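Local coordinates for protein transmembrane oligosaccharyl transferase (Archaeoglobus fulgidus, PDB 3WAJ) that belongs to the STT3/AglB family of membrane-embedded oligosaccharyl transferases, joining a helical GT-C-type membrane part that carries a zinc ion to a large globular carboxy-terminal part, at residues V249-F254 with V289-F294; A255-I260 with L282-S287; T791-N796 with G818-V823; Y840-K843 with V848-I851. All coordinates share one frame; numbering follows the deposited sequence.

Contact 1 of 4, residues V249-F254 with V289-F294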
loop_
_atom_site.group_PDB
_atom_site.type_symbol
_atom_site.label_atom_id
_atom_site.label_comp_id
_atom_site.label_asym_id
_atom_site.label_seq_id
_atom_site.Cartn_x
_atom_site.Cartn_y
_atom_site.Cartn_z
ATOM N N VAL A 249 10.355 -3.494 37.409
ATOM C CA VAL A 249 10.901 -3.488 36.063
ATOM C C VAL A 249 9.934 -2.846 35.064
ATOM O O VAL A 249 10.333 -2.022 34.227
ATOM C CB VAL A 249 11.224 -4.918 35.619
ATOM C CG1 VAL A 249 11.429 -4.991 34.102
ATOM C CG2 VAL A 249 12.447 -5.411 36.346
ATOM N N ALA A 250 8.663 -3.233 35.162
ATOM C CA ALA A 250 7.633 -2.680 34.296
ATOM C C ALA A 250 7.503 -1.180 34.544
ATOM O O ALA A 250 7.359 -0.410 33.600
ATOM C CB ALA A 250 6.312 -3.393 34.509
ATOM N N VAL A 251 7.560 -0.765 35.812
ATOM C CA VAL A 251 7.515 0.659 36.137
ATOM C C VAL A 251 8.613 1.416 35.387
ATOM O O VAL A 251 8.336 2.419 34.731
ATOM C CB VAL A 251 7.613 0.922 37.655
ATOM C CG1 VAL A 251 7.932 2.385 37.918
ATOM C CG2 VAL A 251 6.304 0.539 38.355
ATOM N N VAL A 252 9.843 0.912 35.458
ATOM C CA VAL A 252 10.979 1.544 34.789
ATOM C C VAL A 252 10.813 1.522 33.270
ATOM O O VAL A 252 10.927 2.564 32.608
ATOM C CB VAL A 252 12.329 0.891 35.195
ATOM C CG1 VAL A 252 13.497 1.497 34.406
ATOM C CG2 VAL A 252 12.567 1.049 36.694
ATOM N N THR A 253 10.532 0.335 32.735
ATOM C CA THR A 253 10.322 0.132 31.296
ATOM C C THR A 253 9.276 1.094 30.702
ATOM O O THR A 253 9.544 1.828 29.733
ATOM C CB THR A 253 9.881 -1.317 31.022
ATOM O OG1 THR A 253 10.879 -2.226 31.505
ATOM C CG2 THR A 253 9.659 -1.554 29.540
ATOM N N PHE A 254 8.087 1.089 31.287
ATOM C CA PHE A 254 7.021 1.967 30.827
ATOM C C PHE A 254 7.379 3.435 31.036
ATOM O O PHE A 254 7.054 4.270 30.200
ATOM C CB PHE A 254 5.691 1.595 31.497
ATOM C CG PHE A 254 5.080 0.338 30.948
ATOM C CD1 PHE A 254 4.964 0.155 29.572
ATOM C CD2 PHE A 254 4.633 -0.668 31.798
ATOM C CE1 PHE A 254 4.397 -1.005 29.046
ATOM C CE2 PHE A 254 4.066 -1.840 31.282
ATOM C CZ PHE A 254 3.947 -2.005 29.904
ATOM N N VAL A 289 1.901 3.550 35.767
ATOM C CA VAL A 289 1.112 3.669 36.975
ATOM C C VAL A 289 0.495 2.330 37.381
ATOM O O VAL A 289 0.595 1.948 38.549
ATOM C CB VAL A 289 0.044 4.735 36.808
ATOM C CG1 VAL A 289 -0.840 4.786 38.045
ATOM C CG2 VAL A 289 0.708 6.071 36.553
ATOM N N ILE A 290 -0.132 1.633 36.424
ATOM C CA ILE A 290 -0.687 0.288 36.654
ATOM C C ILE A 290 0.356 -0.645 37.281
ATOM O O ILE A 290 0.094 -1.335 38.272
ATOM C CB ILE A 290 -1.130 -0.404 35.346
ATOM C CG1 ILE A 290 -1.941 0.528 34.453
ATOM C CG2 ILE A 290 -1.869 -1.701 35.656
ATOM C CD1 ILE A 290 -3.317 0.751 34.908
ATOM N N ALA A 291 1.534 -0.674 36.669
ATOM C CA ALA A 291 2.634 -1.476 37.170
ATOM C C ALA A 291 2.929 -1.115 38.621
ATOM O O ALA A 291 3.200 -1.988 39.438
ATOM C CB ALA A 291 3.858 -1.266 36.321
ATOM N N ALA A 292 2.874 0.177 38.935
ATOM C CA ALA A 292 3.135 0.642 40.297
ATOM C C ALA A 292 2.033 0.184 41.238
ATOM O O ALA A 292 2.292 -0.094 42.409
ATOM C CB ALA A 292 3.281 2.150 40.335
ATOM N N ALA A 293 0.800 0.119 40.737
ATOM C CA ALA A 293 -0.307 -0.372 41.554
ATOM C C ALA A 293 -0.091 -1.848 41.859
ATOM O O ALA A 293 -0.330 -2.303 42.985
ATOM C CB ALA A 293 -1.628 -0.149 40.869
ATOM N N PHE A 294 0.364 -2.588 40.849
ATOM C CA PHE A 294 0.701 -3.995 41.024
ATOM C C PHE A 294 1.776 -4.187 42.074
ATOM O O PHE A 294 1.685 -5.082 42.900
ATOM C CB PHE A 294 1.203 -4.577 39.715
ATOM C CG PHE A 294 0.122 -5.146 38.859
ATOM C CD1 PHE A 294 -0.406 -6.401 39.131
ATOM C CD2 PHE A 294 -0.363 -4.436 37.770
ATOM C CE1 PHE A 294 -1.409 -6.936 38.324
ATOM C CE2 PHE A 294 -1.360 -4.967 36.964
ATOM C CZ PHE A 294 -1.885 -6.216 37.240
#
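Ala291 fits between two residues of the facing helix: its CB lies 3.7 Å from Ala250 CB. The same methyl touches Val251 CG2, which reaches past it to lie 3.5 Å from Ala292 N. Val251 makes this approach with one branch. Its CG1 stands opposite the backbone N (chi1 165°), which leaves CG2 beside that N and against the backbone N of Ala292, and 4.0 Å from Ala292 CB. The residues that meet are short, and the backbones come close: Val251 CA and Ala291 CA are 5.4 Å apart, and the axes of the two segments approach to 8.1 Å. Apart from the methyl on the amide nitrogen of Ala292, the contacts are between apolar side chains. Just outside them, Thr253 turns its hydroxyl back into its own helix. Thr253 OG1 bonds to Val249 O at 2.8 Å from above the carbonyl plane, and Val249 O thus accepts from both Thr253 OG1 and Thr253 N. The Thr253 side chain also packs on Pro201, Ala204 and Ile208 of helix 199-214. Helix 221-234 covers another flank, where Met229 touches both Ala250 and Phe294, and the ring of Phe294 meets Phe233 edge-to-face. Ile290 packs on Ile327 of helix 315-332. The segments run antiparallel, 168° between their directions, on helices 243-261 and 278-303, which follow each other in the chain. This is the alanine-lined close packing of a helical hairpin within a membrane helix bundle, here in the STT3-type region of the protein.

Contact 2 of 4, residues A255-I260 with L282-S287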
loop_
_atom_site.group_PDB
_atom_site.type_symbol
_atom_site.label_atom_id
_atom_site.label_comp_id
_atom_site.label_asym_id
_atom_site.label_seq_id
_atom_site.Cartn_x
_atom_site.Cartn_y
_atom_site.Cartn_z
ATOM N N ALA A 255 8.061 3.747 32.137
ATOM C CA ALA A 255 8.533 5.113 32.352
ATOM C C ALA A 255 9.491 5.542 31.236
ATOM O O ALA A 255 9.343 6.625 30.653
ATOM C CB ALA A 255 9.193 5.260 33.724
ATOM N N VAL A 256 10.465 4.689 30.932
ATOM C CA VAL A 256 11.450 5.020 29.914
ATOM C C VAL A 256 10.790 5.168 28.545
ATOM O O VAL A 256 11.063 6.127 27.832
ATOM C CB VAL A 256 12.611 4.001 29.881
ATOM C CG1 VAL A 256 13.480 4.196 28.638
ATOM C CG2 VAL A 256 13.457 4.124 31.152
ATOM N N SER A 257 9.907 4.236 28.194
ATOM C CA SER A 257 9.245 4.268 26.888
ATOM C C SER A 257 8.503 5.580 26.695
ATOM O O SER A 257 8.504 6.146 25.600
ATOM C CB SER A 257 8.270 3.096 26.735
ATOM O OG SER A 257 7.175 3.218 27.625
ATOM N N ALA A 258 7.879 6.063 27.772
ATOM C CA ALA A 258 7.135 7.326 27.740
ATOM C C ALA A 258 8.062 8.523 27.486
ATOM O O ALA A 258 7.710 9.452 26.765
ATOM C CB ALA A 258 6.378 7.509 29.022
ATOM N N LEU A 259 9.239 8.497 28.106
ATOM C CA LEU A 259 10.246 9.535 27.914
ATOM C C LEU A 259 10.712 9.593 26.470
ATOM O O LEU A 259 10.870 10.672 25.895
ATOM C CB LEU A 259 11.458 9.268 28.808
ATOM C CG LEU A 259 11.355 9.766 30.236
ATOM C CD1 LEU A 259 12.598 9.364 31.015
ATOM C CD2 LEU A 259 11.190 11.271 30.207
ATOM N N ILE A 260 10.957 8.423 25.897
ATOM C CA ILE A 260 11.385 8.320 24.510
ATOM C C ILE A 260 10.278 8.779 23.559
ATOM O O ILE A 260 10.540 9.409 22.536
ATOM C CB ILE A 260 11.807 6.883 24.198
ATOM C CG1 ILE A 260 13.019 6.538 25.047
ATOM C CG2 ILE A 260 12.104 6.693 22.703
ATOM C CD1 ILE A 260 13.304 5.092 25.081
ATOM N N LEU A 282 -0.158 8.794 27.012
ATOM C CA LEU A 282 -1.052 8.424 28.099
ATOM C C LEU A 282 -0.981 6.923 28.328
ATOM O O LEU A 282 -0.928 6.469 29.474
ATOM C CB LEU A 282 -2.487 8.838 27.778
ATOM C CG LEU A 282 -3.035 10.116 28.413
ATOM C CD1 LEU A 282 -1.973 11.196 28.548
ATOM C CD2 LEU A 282 -4.213 10.628 27.592
ATOM N N VAL A 283 -0.972 6.149 27.244
ATOM C CA VAL A 283 -0.925 4.696 27.378
ATOM C C VAL A 283 0.335 4.261 28.109
ATOM O O VAL A 283 0.278 3.464 29.036
ATOM C CB VAL A 283 -1.031 3.958 26.023
ATOM C CG1 VAL A 283 -0.890 2.456 26.239
ATOM C CG2 VAL A 283 -2.360 4.255 25.369
ATOM N N LEU A 284 1.471 4.814 27.711
ATOM C CA LEU A 284 2.737 4.419 28.311
ATOM C C LEU A 284 2.891 4.924 29.760
ATOM O O LEU A 284 3.411 4.202 30.612
ATOM C CB LEU A 284 3.912 4.813 27.404
ATOM C CG LEU A 284 3.777 4.251 25.978
ATOM C CD1 LEU A 284 4.861 4.784 25.056
ATOM C CD2 LEU A 284 3.797 2.719 25.978
ATOM N N LEU A 285 2.422 6.141 30.045
ATOM C CA LEU A 285 2.447 6.664 31.418
ATOM C C LEU A 285 1.455 5.918 32.300
ATOM O O LEU A 285 1.771 5.554 33.430
ATOM C CB LEU A 285 2.134 8.161 31.461
ATOM C CG LEU A 285 3.207 9.153 31.029
ATOM C CD1 LEU A 285 2.574 10.534 30.806
ATOM C CD2 LEU A 285 4.335 9.230 32.052
ATOM N N GLY A 286 0.251 5.697 31.786
ATOM C CA GLY A 286 -0.754 4.957 32.526
ATOM C C GLY A 286 -0.241 3.573 32.877
ATOM O O GLY A 286 -0.374 3.131 34.020
ATOM N N SER A 287 0.359 2.901 31.896
ATOM C CA SER A 287 0.913 1.563 32.104
ATOM C C SER A 287 1.939 1.561 33.230
ATOM O O SER A 287 2.046 0.597 33.987
ATOM C CB SER A 287 1.552 1.037 30.813
ATOM O OG SER A 287 0.559 0.745 29.855
#
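Ala258 and Leu284 mark the closest backbone approach, with Ala258 CA and Leu284 CA 5.3 Å apart. The two helical segments run antiparallel with a crossing angle of -157°, and their axes come within 8.2 Å. At this level Leu284 points its CB at the other helix. That CB lies 4.0 Å from Ala258 CB, and the side chain lies alongside Ser257, whose OG is 3.6 Å from Leu284 CB and touches both end methyls. With CG opposite its carbonyl carbon (chi1 -55°), the leucine runs past the serine, and CD1 also meets the backbone oxygen of Ser257. Leu285 comes in from the exposed side: its CB heads off to the side of the facing helix, but the end of the chain bends nearer, bringing CD2 to 4.0 Å from Ala258 CB. The serine hydroxyl is satisfied within its own helix, where Ser257 OG hydrogen-bonds to Phe254 O and weakly to Thr253 O. Ser287 does likewise on the other helix: its OG reaches Val283 O at 2.9 Å, on the face of that carbonyl opposite to Ser287 N, while its side chain packs on Phe254 and on Ala222 and Leu226 of helix 221-234. With the Ser257 hydroxyl bonded back to its own helix, its oxygen can lie against the Leu284 hydrocarbon without needing a partner there; the remaining side-chain contacts are mostly carbon on carbon, a chemistry that suits helices in a membrane.

Contact 3 of 4, residues T791-N796 with G818-V823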
loop_
_atom_site.group_PDB
_atom_site.type_symbol
_atom_site.label_atom_id
_atom_site.label_comp_id
_atom_site.label_asym_id
_atom_site.label_seq_id
_atom_site.Cartn_x
_atom_site.Cartn_y
_atom_site.Cartn_z
ATOM N N THR A 791 -28.765 19.946 -38.159
ATOM C CA THR A 791 -29.090 19.803 -36.748
ATOM C C THR A 791 -27.847 19.535 -35.896
ATOM O O THR A 791 -27.898 19.618 -34.665
ATOM C CB THR A 791 -30.148 18.715 -36.545
ATOM O OG1 THR A 791 -29.831 17.586 -37.367
ATOM C CG2 THR A 791 -31.508 19.248 -36.956
ATOM N N GLU A 792 -26.735 19.218 -36.558
ATOM C CA GLU A 792 -25.469 19.016 -35.857
ATOM C C GLU A 792 -24.201 19.298 -36.665
ATOM O O GLU A 792 -24.156 19.099 -37.885
ATOM C CB GLU A 792 -25.398 17.626 -35.220
ATOM C CG GLU A 792 -26.068 16.524 -36.002
ATOM C CD GLU A 792 -26.529 15.410 -35.090
ATOM O OE1 GLU A 792 -27.125 15.726 -34.040
ATOM O OE2 GLU A 792 -26.280 14.228 -35.402
ATOM N N VAL A 793 -23.179 19.765 -35.950
ATOM C CA VAL A 793 -21.869 20.071 -36.517
ATOM C C VAL A 793 -20.819 19.143 -35.898
ATOM O O VAL A 793 -20.765 18.992 -34.673
ATOM C CB VAL A 793 -21.488 21.540 -36.233
ATOM C CG1 VAL A 793 -20.128 21.878 -36.833
ATOM C CG2 VAL A 793 -22.571 22.482 -36.762
ATOM N N SER A 794 -19.991 18.512 -36.729
ATOM C CA SER A 794 -18.972 17.599 -36.201
ATOM C C SER A 794 -17.563 18.121 -36.450
ATOM O O SER A 794 -17.292 18.724 -37.489
ATOM C CB SER A 794 -19.113 16.199 -36.799
ATOM O OG SER A 794 -18.492 16.118 -38.072
ATOM N N VAL A 795 -16.669 17.885 -35.493
ATOM C CA VAL A 795 -15.258 18.230 -35.660
ATOM C C VAL A 795 -14.388 16.968 -35.628
ATOM O O VAL A 795 -14.671 16.016 -34.893
ATOM C CB VAL A 795 -14.761 19.241 -34.604
ATOM C CG1 VAL A 795 -13.487 19.913 -35.084
ATOM C CG2 VAL A 795 -15.813 20.299 -34.337
ATOM N N ASN A 796 -13.319 16.982 -36.418
ATOM C CA ASN A 796 -12.472 15.815 -36.628
ATOM C C ASN A 796 -11.013 16.244 -36.805
ATOM O O ASN A 796 -10.733 17.261 -37.441
ATOM C CB ASN A 796 -12.966 15.051 -37.865
ATOM C CG ASN A 796 -12.071 13.886 -38.234
ATOM O OD1 ASN A 796 -11.704 13.721 -39.395
ATOM N ND2 ASN A 796 -11.731 13.058 -37.250
ATOM N N GLY A 818 -29.971 27.841 -35.403
ATOM C CA GLY A 818 -29.144 28.156 -36.552
ATOM C C GLY A 818 -27.709 28.504 -36.199
ATOM O O GLY A 818 -26.967 29.028 -37.035
ATOM N N THR A 819 -27.315 28.213 -34.961
ATOM C CA THR A 819 -25.927 28.403 -34.550
ATOM C C THR A 819 -25.344 27.156 -33.866
ATOM O O THR A 819 -26.075 26.261 -33.426
ATOM C CB THR A 819 -25.749 29.656 -33.658
ATOM O OG1 THR A 819 -24.451 30.223 -33.874
ATOM C CG2 THR A 819 -25.912 29.312 -32.187
ATOM N N TYR A 820 -24.017 27.103 -33.804
ATOM C CA TYR A 820 -23.315 26.003 -33.159
ATOM C C TYR A 820 -22.252 26.571 -32.226
ATOM O O TYR A 820 -21.833 27.718 -32.373
ATOM C CB TYR A 820 -22.656 25.102 -34.206
ATOM C CG TYR A 820 -21.377 25.672 -34.777
ATOM C CD1 TYR A 820 -21.406 26.614 -35.800
ATOM C CD2 TYR A 820 -20.137 25.263 -34.297
ATOM C CE1 TYR A 820 -20.236 27.137 -36.322
ATOM C CE2 TYR A 820 -18.968 25.778 -34.810
ATOM C CZ TYR A 820 -19.020 26.715 -35.821
ATOM O OH TYR A 820 -17.846 27.227 -36.331
ATOM N N THR A 821 -21.814 25.768 -31.267
ATOM C CA THR A 821 -20.681 26.145 -30.431
ATOM C C THR A 821 -19.888 24.894 -30.056
ATOM O O THR A 821 -20.458 23.906 -29.582
ATOM C CB THR A 821 -21.131 26.907 -29.174
ATOM O OG1 THR A 821 -21.842 28.091 -29.562
ATOM C CG2 THR A 821 -19.931 27.302 -28.336
ATOM N N VAL A 822 -18.580 24.920 -30.292
ATOM C CA VAL A 822 -17.752 23.769 -29.945
ATOM C C VAL A 822 -16.423 24.165 -29.276
ATOM O O VAL A 822 -15.782 25.152 -29.660
ATOM C CB VAL A 822 -17.545 22.823 -31.154
ATOM C CG1 VAL A 822 -16.646 23.452 -32.189
ATOM C CG2 VAL A 822 -16.979 21.488 -30.693
ATOM N N VAL A 823 -16.035 23.398 -28.260
ATOM C CA VAL A 823 -14.813 23.657 -27.500
ATOM C C VAL A 823 -13.750 22.609 -27.864
ATOM O O VAL A 823 -13.963 21.410 -27.671
ATOM C CB VAL A 823 -15.110 23.653 -25.980
ATOM C CG1 VAL A 823 -13.941 24.224 -25.172
ATOM C CG2 VAL A 823 -16.364 24.454 -25.700
#
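Thr783 OG1 of the neighbouring strand 780-785 is gripped by two groups of strand 819-824, Thr821 OG1 and the backbone O of Tyr820, the residue whose CB packs on Val793. At its far end the tyrosine is anchored too, by a hydrogen bond between Tyr820 OH and Leu866 O. The near part of the side chain meets the other strand. Val793 CG2 lies 3.7 Å from Tyr820 CB and 3.9 Å from Tyr820 CG, and the two side chains cross obliquely. Tyr820 CG sits between its backbone N and carbonyl carbon (chi1 78°), which keeps the base of the ring over its own backbone, where Val793 CG2 comes at it obliquely. The two strands belong to different sheets. Strand 792-800 lies inside a four-stranded antiparallel sheet and strand 819-824 at the edge of a three-stranded one, and side chains from facing surfaces of the two sheets meet, consistent with a β-sandwich-like packing. The spacing fits this: Val793 CA and Tyr820 CA are 7.0 Å apart, Val795 CA and Val822 CA 8.3 Å, too far for backbone pairing. Two residues further along, Val795 and Val822 reach toward each other tip to tip. Val795 CG2 touches both methyls of Val822, at 3.9 Å from CG1 and 4.0 Å from CG2. Around these buried pairs, Ile842 packs on both valines of strand 792-800, Val782 lies against Tyr820 and Val822, and Leu868 near the end of the chain touches both Val793 and Tyr820.

Contact 4 of 4, residues Y840-K843 with V848-I851; sequences YHIK and VKEI
His841 swings its ring toward Glu850 with CG opposite the carbonyl carbon (chi1 -43°), and Glu850, bent at chi2 (97°), folds its carboxylate back to meet it. The two residues face each other across an antiparallel β-hairpin, in which strand 835-844 turns into the short strand 847-848 and the chain then continues without regular structure. Their side chains run side by side, the carboxylate meeting the ring at its edge with the two planes well tilted, and the bond from His841 ND1 to Glu850 OE1 is weak, at 3.2 Å. The backbone holds more firmly. Tyr840 and Ile851 exchange two hydrogen bonds, Tyr840 N to Ile851 O at 2.9 Å and Ile851 N to Tyr840 O at 3.0 Å, while Lys849 N bonds to Ile842 O at 3.0 Å. On the buried side Ile842 and Ile851 cross at about a right angle, CD1 to CD1 at 3.5 Å, near Leu866 and Leu868. Tyr840 points its ring away, and its OH bonds to Tyr826 O. At the turn end, the aliphatic stem of Lys843 lies beside Val848, with Lys843 CG 3.9 Å from Val848 CG1.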
loop_
_atom_site.group_PDB
_atom_site.type_symbol
_atom_site.label_atom_id
_atom_site.label_comp_id
_atom_site.label_asym_id
_atom_site.label_seq_id
_atom_site.Cartn_x
_atom_site.Cartn_y
_atom_site.Cartn_z
ATOM N N TYR A 840 -8.309 20.881 -37.681
ATOM C CA TYR A 840 -9.653 20.383 -37.427
ATOM C C TYR A 840 -10.491 20.470 -38.709
ATOM O O TYR A 840 -10.487 21.498 -39.395
ATOM C CB TYR A 840 -10.335 21.198 -36.327
ATOM C CG TYR A 840 -9.763 21.065 -34.929
ATOM C CD1 TYR A 840 -10.096 19.993 -34.118
ATOM C CD2 TYR A 840 -8.933 22.047 -34.407
ATOM C CE1 TYR A 840 -9.598 19.891 -32.837
ATOM C CE2 TYR A 840 -8.427 21.952 -33.127
ATOM C CZ TYR A 840 -8.762 20.874 -32.349
ATOM O OH TYR A 840 -8.262 20.781 -31.072
ATOM N N HIS A 841 -11.204 19.398 -39.037
ATOM C CA HIS A 841 -12.143 19.436 -40.155
ATOM C C HIS A 841 -13.564 19.553 -39.599
ATOM O O HIS A 841 -14.139 18.559 -39.143
ATOM C CB HIS A 841 -12.017 18.185 -41.037
ATOM C CG HIS A 841 -10.602 17.774 -41.311
ATOM N ND1 HIS A 841 -9.782 18.459 -42.181
ATOM C CD2 HIS A 841 -9.864 16.745 -40.826
ATOM C CE1 HIS A 841 -8.596 17.873 -42.217
ATOM N NE2 HIS A 841 -8.619 16.831 -41.404
ATOM N N ILE A 842 -14.117 20.765 -39.603
ATOM C CA ILE A 842 -15.508 20.953 -39.200
ATOM C C ILE A 842 -16.383 20.626 -40.386
ATOM O O ILE A 842 -16.013 20.882 -41.539
ATOM C CB ILE A 842 -15.845 22.398 -38.836
ATOM C CG1 ILE A 842 -14.616 23.277 -38.902
ATOM C CG2 ILE A 842 -16.519 22.501 -37.473
ATOM C CD1 ILE A 842 -14.992 24.703 -39.027
ATOM N N LYS A 843 -17.560 20.090 -40.098
ATOM C CA LYS A 843 -18.495 19.741 -41.140
ATOM C C LYS A 843 -19.885 20.074 -40.636
ATOM O O LYS A 843 -20.314 19.583 -39.585
ATOM C CB LYS A 843 -18.368 18.257 -41.485
ATOM C CG LYS A 843 -19.278 17.763 -42.597
ATOM C CD LYS A 843 -19.217 16.241 -42.689
ATOM C CE LYS A 843 -20.125 15.686 -43.780
ATOM N NZ LYS A 843 -19.588 15.950 -45.150
ATOM N N VAL A 848 -17.753 22.262 -45.502
ATOM C CA VAL A 848 -16.650 21.800 -44.667
ATOM C C VAL A 848 -15.558 22.858 -44.590
ATOM O O VAL A 848 -15.295 23.564 -45.559
ATOM C CB VAL A 848 -16.050 20.473 -45.176
ATOM C CG1 VAL A 848 -17.142 19.440 -45.363
ATOM C CG2 VAL A 848 -15.291 20.684 -46.480
ATOM N N LYS A 849 -14.924 22.972 -43.428
ATOM C CA LYS A 849 -13.837 23.923 -43.261
ATOM C C LYS A 849 -12.602 23.264 -42.658
ATOM O O LYS A 849 -12.520 22.042 -42.542
ATOM C CB LYS A 849 -14.280 25.109 -42.406
ATOM C CG LYS A 849 -15.404 25.949 -43.001
ATOM C CD LYS A 849 -14.897 26.851 -44.116
ATOM C CE LYS A 849 -16.016 27.728 -44.677
ATOM N NZ LYS A 849 -16.639 28.618 -43.646
ATOM N N GLU A 850 -11.654 24.097 -42.253
ATOM C CA GLU A 850 -10.317 23.638 -41.936
ATOM C C GLU A 850 -9.682 24.659 -40.989
ATOM O O GLU A 850 -9.071 25.631 -41.439
ATOM C CB GLU A 850 -9.516 23.547 -43.239
ATOM C CG GLU A 850 -8.393 22.534 -43.264
ATOM C CD GLU A 850 -8.800 21.228 -43.919
ATOM O OE1 GLU A 850 -10.018 21.012 -44.104
ATOM O OE2 GLU A 850 -7.901 20.419 -44.249
ATOM N N ILE A 851 -9.841 24.441 -39.683
ATOM C CA ILE A 851 -9.332 25.360 -38.662
ATOM C C ILE A 851 -7.991 24.903 -38.110
ATOM O O ILE A 851 -7.774 23.706 -37.871
ATOM C CB ILE A 851 -10.245 25.411 -37.415
ATOM C CG1 ILE A 851 -11.678 25.007 -37.739
ATOM C CG2 ILE A 851 -10.175 26.772 -36.719
ATOM C CD1 ILE A 851 -12.545 24.917 -36.498
#

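In the fold
Contacts 1 and 2 are successive levels of one helical hairpin, helices 243-261 and 278-303. Their centres are 10 Å apart, contact 2 is nested in the loop closed by contact 1, and Phe254 bridges them by packing on Leu284 and Ser287. Contacts 3 and 4 come later in the chain, one after the other, in the peripheral β-domain. Their centres are likewise 10 Å apart, and neighbouring strands 792-800 and 835-844 join them, with a probable hydrogen bond from His841 N to Asn796 O. About 79 Å separates the centres of contacts 1 and 3, on opposite sides of the chain's centre: the two pairs lie in separate parts of an elongated protein, the membrane helices and the peripheral β-domain.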